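PDB 3NX4: putative oxidoreductase from Salmonella enterica subsp. enterica serovar Typhimurium, which binds NADP and, as a medium-chain dehydrogenase/reductase of the acryloyl-CoA reductase type, probably uses NADPH to reduce acryloyl-CoA. Local coordinates for residues 308-312 with 313-317; 185-188 with 189-192. All coordinates share one frame; numbering follows the deposited sequence.

Interaction 1: 308-312 with 313-317. With NAP (NADP nicotinamide-adenine-dinucleotide phosphate), chain C.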
# COMPACT_ATOMS: atom_id res chain seq x y z
N ASP A 308 24.43 20.66 -6.22
CA ASP A 308 23.94 21.06 -7.54
C ASP A 308 23.91 19.88 -8.49
O ASP A 308 22.90 19.63 -9.15
CB ASP A 308 24.81 22.18 -8.13
CG ASP A 308 24.49 23.53 -7.52
OD1 ASP A 308 23.36 23.70 -7.02
OD2 ASP A 308 25.37 24.42 -7.56
N ALA A 309 25.01 19.14 -8.54
CA ALA A 309 25.08 17.96 -9.40
C ALA A 309 23.95 16.97 -9.09
O ALA A 309 23.31 16.44 -9.98
CB ALA A 309 26.44 17.30 -9.28
N ILE A 310 23.71 16.73 -7.80
CA ILE A 310 22.64 15.81 -7.41
C ILE A 310 21.30 16.26 -7.95
O ILE A 310 20.55 15.48 -8.53
CB ILE A 310 22.56 15.68 -5.87
CG1 ILE A 310 23.81 14.98 -5.34
CG2 ILE A 310 21.29 14.96 -5.45
CD1 ILE A 310 23.97 15.10 -3.84
N ILE A 311 20.98 17.54 -7.75
CA ILE A 311 19.69 18.06 -8.19
C ILE A 311 19.57 18.02 -9.71
O ILE A 311 18.49 17.85 -10.26
CB ILE A 311 19.46 19.50 -7.67
CG1 ILE A 311 19.41 19.51 -6.14
CG2 ILE A 311 18.15 20.06 -8.22
CD1 ILE A 311 18.34 18.61 -5.55
N ASN A 312 20.71 18.15 -10.39
CA ASN A 312 20.74 18.11 -11.85
C ASN A 312 20.86 16.70 -12.41
O ASN A 312 20.99 16.51 -13.61
CB ASN A 312 21.90 18.96 -12.38
CG ASN A 312 21.68 20.45 -12.15
OD1 ASN A 312 20.55 20.93 -12.19
ND2 ASN A 312 22.77 21.18 -11.91
N ASN A 313 20.81 15.71 -11.53
CA ASN A 313 20.93 14.33 -11.94
C ASN A 313 22.21 14.10 -12.73
O ASN A 313 22.20 13.49 -13.80
CB ASN A 313 19.71 13.91 -12.77
CG ASN A 313 19.64 12.42 -12.99
OD1 ASN A 313 20.20 11.64 -12.21
ND2 ASN A 313 18.97 12.01 -14.05
N GLN A 314 23.33 14.60 -12.19
CA GLN A 314 24.63 14.43 -12.81
C GLN A 314 25.61 13.61 -11.97
O GLN A 314 26.81 13.63 -12.22
CB GLN A 314 25.25 15.79 -13.15
CG GLN A 314 24.41 16.64 -14.09
CD GLN A 314 25.03 17.99 -14.37
OE1 GLN A 314 26.11 18.30 -13.88
NE2 GLN A 314 24.34 18.81 -15.16
N VAL A 315 25.10 12.88 -10.98
CA VAL A 315 25.95 11.98 -10.21
C VAL A 315 25.35 10.59 -10.18
O VAL A 315 24.17 10.41 -10.43
CB VAL A 315 26.14 12.49 -8.76
CG1 VAL A 315 26.91 13.80 -8.76
CG2 VAL A 315 24.81 12.64 -8.08
N GLN A 316 26.18 9.59 -9.89
CA GLN A 316 25.65 8.26 -9.63
C GLN A 316 26.21 7.71 -8.31
O GLN A 316 27.30 8.09 -7.89
CB GLN A 316 25.93 7.32 -10.80
CG GLN A 316 27.39 7.16 -11.17
CD GLN A 316 27.56 6.30 -12.41
OE1 GLN A 316 26.77 6.38 -13.34
NE2 GLN A 316 28.58 5.45 -12.41
N GLY A 317 25.46 6.83 -7.66
CA GLY A 317 25.93 6.26 -6.41
C GLY A 317 25.76 7.18 -5.22
O GLY A 317 24.81 7.96 -5.15
PA NAP C . 19.34 10.35 -5.95
O1A NAP C . 20.66 9.79 -5.63
O2A NAP C . 19.30 11.69 -6.56
O5B NAP C . 18.50 9.32 -6.83
C5B NAP C . 17.35 9.76 -7.50
C4B NAP C . 17.38 9.06 -8.85
O4B NAP C . 16.16 9.29 -9.50
C3B NAP C . 18.47 9.60 -9.77
O3B NAP C . 19.66 8.84 -9.64
C2B NAP C . 17.87 9.42 -11.15
O2B NAP C . 18.18 8.11 -11.57
C1B NAP C . 16.37 9.46 -10.89
N9A NAP C . 15.79 10.76 -11.26
C8A NAP C . 16.28 12.01 -10.96
N7A NAP C . 15.42 12.93 -11.46
C5A NAP C . 14.40 12.28 -12.07
C6A NAP C . 13.27 12.73 -12.74
N6A NAP C . 13.02 14.02 -12.89
N1A NAP C . 12.39 11.81 -13.26
C2A NAP C . 12.63 10.46 -13.11
N3A NAP C . 13.76 10.02 -12.45
C4A NAP C . 14.62 10.92 -11.94
O3 NAP C . 18.45 10.44 -4.60
PN NAP C . 18.45 9.48 -3.32
O1N NAP C . 19.25 10.09 -2.23
O2N NAP C . 18.78 8.12 -3.80
O5D NAP C . 16.88 9.58 -2.95
C5D NAP C . 15.94 9.09 -3.87
C4D NAP C . 14.56 9.60 -3.52
O4D NAP C . 14.19 9.05 -2.27
C3D NAP C . 14.55 11.11 -3.34
O3D NAP C . 13.32 11.62 -3.81
C2D NAP C . 14.63 11.30 -1.84
O2D NAP C . 13.99 12.49 -1.43
C1D NAP C . 13.88 10.08 -1.36
N1N NAP C . 14.24 9.64 -0.01
C2N NAP C . 13.27 9.64 0.95
C3N NAP C . 13.53 9.21 2.25
C7N NAP C . 12.36 8.74 3.06
O7N NAP C . 12.35 8.92 4.45
N7N NAP C . 11.34 8.16 2.43
C4N NAP C . 14.82 8.78 2.57
C5N NAP C . 15.81 8.79 1.58
C6N NAP C . 15.51 9.21 0.29
P2B NAP C . 18.47 7.79 -13.14
O1X NAP C . 19.11 6.43 -13.20
O2X NAP C . 17.16 7.78 -13.90
O3X NAP C . 19.39 8.86 -13.67
O HOH W 1 25.88 20.39 -12.03
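With chi1 at -65°, Val315 sets CG1 opposite its own carbonyl carbon and wedges CG2 between that carbon and the backbone N, and the two methyls then divide the last helical turn between them. CG1 of Val315 packs on CB of Ala309 at 3.6 Å, while CG2 of Val315 lies 3.7 Å from CG1 of Ile310, whose side chain slants across that of the valine. What brings Val315 back onto the turn is a Schellman motif closing helix 303-311: Asn313 takes positive phi (56°), N of Gln314 reaches O of Ala309 at 2.9 Å in a nearly straight bond, and N of Asn313 reaches O of Ile310 at 3.0 Å, standing well above that carbonyl's plane. Val315, one residue beyond the usual C'' position, supplies the apolar contact. The CB of Asn313 points away from the helix, and CG lies anti to the backbone N (chi1 -168°), which carries the amide to the cofactor. There ND2 donates to phosphate oxygen O3X of NADP at 3.2 Å, beside Arg180 and Arg198, two further cofactor-binding residues. On the outer side, a water joins the side chains of Asn312 and Gln314, accepting from ND2 of Asn312 and donating to OE1 of Gln314 at 2.8 Å. The extended Gln314 chain also runs past Asn312, its NE2 lying 3.7 Å from CB of Asn312.

Interaction 2: 185-188 with 189-192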
# COMPACT_ATOMS: atom_id res chain seq x y z
N GLY A 185 26.50 0.51 -17.32
CA GLY A 185 27.60 -0.33 -16.90
C GLY A 185 27.71 -0.37 -15.38
O GLY A 185 27.97 -1.41 -14.77
N TYR A 186 27.51 0.78 -14.75
CA TYR A 186 27.57 0.89 -13.31
C TYR A 186 26.46 0.03 -12.69
O TYR A 186 26.70 -0.71 -11.73
CB TYR A 186 27.45 2.36 -12.91
CG TYR A 186 27.14 2.61 -11.45
CD1 TYR A 186 28.13 2.48 -10.47
CD2 TYR A 186 25.87 3.00 -11.04
CE1 TYR A 186 27.84 2.72 -9.13
CE2 TYR A 186 25.57 3.23 -9.70
CZ TYR A 186 26.56 3.09 -8.75
OH TYR A 186 26.27 3.34 -7.43
N LEU A 187 25.26 0.09 -13.25
CA LEU A 187 24.13 -0.69 -12.72
C LEU A 187 24.36 -2.19 -12.87
O LEU A 187 24.06 -2.97 -11.96
CB LEU A 187 22.81 -0.28 -13.40
CG LEU A 187 22.31 1.13 -13.08
CD1 LEU A 187 21.14 1.50 -13.98
CD2 LEU A 187 21.93 1.26 -11.60
N LYS A 188 24.91 -2.59 -14.02
CA LYS A 188 25.27 -3.99 -14.22
C LYS A 188 26.29 -4.44 -13.17
O LYS A 188 26.18 -5.55 -12.63
CB LYS A 188 25.82 -4.22 -15.64
CG LYS A 188 24.74 -4.12 -16.72
CD LYS A 188 25.35 -4.23 -18.13
CE LYS A 188 24.35 -3.87 -19.24
NZ LYS A 188 23.23 -4.85 -19.38
N SER A 189 27.25 -3.58 -12.84
CA SER A 189 28.28 -3.96 -11.89
C SER A 189 27.73 -4.10 -10.46
O SER A 189 28.25 -4.86 -9.65
CB SER A 189 29.46 -2.98 -11.92
OG SER A 189 29.13 -1.78 -11.25
N LEU A 190 26.66 -3.36 -10.16
CA LEU A 190 25.98 -3.47 -8.86
C LEU A 190 25.17 -4.75 -8.74
O LEU A 190 24.82 -5.18 -7.63
CB LEU A 190 25.08 -2.26 -8.63
CG LEU A 190 25.72 -0.92 -8.32
CD1 LEU A 190 24.65 0.16 -8.28
CD2 LEU A 190 26.47 -0.98 -7.01
N GLY A 191 24.86 -5.36 -9.88
CA GLY A 191 24.14 -6.62 -9.92
C GLY A 191 22.81 -6.61 -10.66
O GLY A 191 22.09 -7.61 -10.65
N ALA A 192 22.47 -5.50 -11.30
CA ALA A 192 21.22 -5.44 -12.06
C ALA A 192 21.24 -6.46 -13.20
O ALA A 192 22.22 -6.54 -13.93
CB ALA A 192 20.96 -4.05 -12.60
O HOH W 2 24.73 -7.63 -13.56
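A Schellman motif ends helix 184-190, the connecting helix of the Rossmann beta-alpha-beta unit that links strand 174-178 to strand 194-197. Gly191 turns the chain with phi at 121°. N of Ala192 reaches back to O of Leu187 at 3.1 Å, and N of Gly191 bonds to O of Lys188 from above the carbonyl plane. This return brings the methyl of Ala192 beside Leu187, the motif's usual apolar pair, CB atoms 4.3 Å apart, on the side of the helix that faces strand 174-178. Within the same last turn, the side chain of Leu190 slants across that of Tyr186. Its CG sits over one ring face, displaced toward the rim, and CD1 of Leu190 comes to 3.5 Å from CE2 of Tyr186. The phenol hydroxyl is held from outside by Ser161 of helix 158-169, which would help fix the ring's position. O of Tyr186 takes two bonds, one from N of Leu190 at 3.1 Å and a shorter one from the side chain of Ser189. A chi1 of 76° tucks the Ser189 hydroxyl between its own backbone N and carbonyl carbon, directed back along the helix, and OG of Ser189 donates to O of Tyr186 at 2.7 Å.

Both interactions show the same principle, a helix closed by a Schellman motif, put to different ends. In interaction 2 the motif sits in the nucleotide-binding domain and is partly buried: a leucine covers a tyrosine ring, Leu187 meets Ala192, and glycine supplies the positive phi. Interaction 1 lies at the surface, after helix 303-311, where asparagine makes the turn and gives its amide to the cofactor phosphate, and Val315 packs on Ala309 and Ile310. Water joins side-chain amides (Asn312, Gln314) in interaction 1 but backbone carbonyls (Lys188, Ala192) in interaction 2. The two meet although their centres are about 18 Å apart: Gly317 CA packs against Tyr186 OH at 3.1 Å, and the side chain of Gln316 also touches Tyr186.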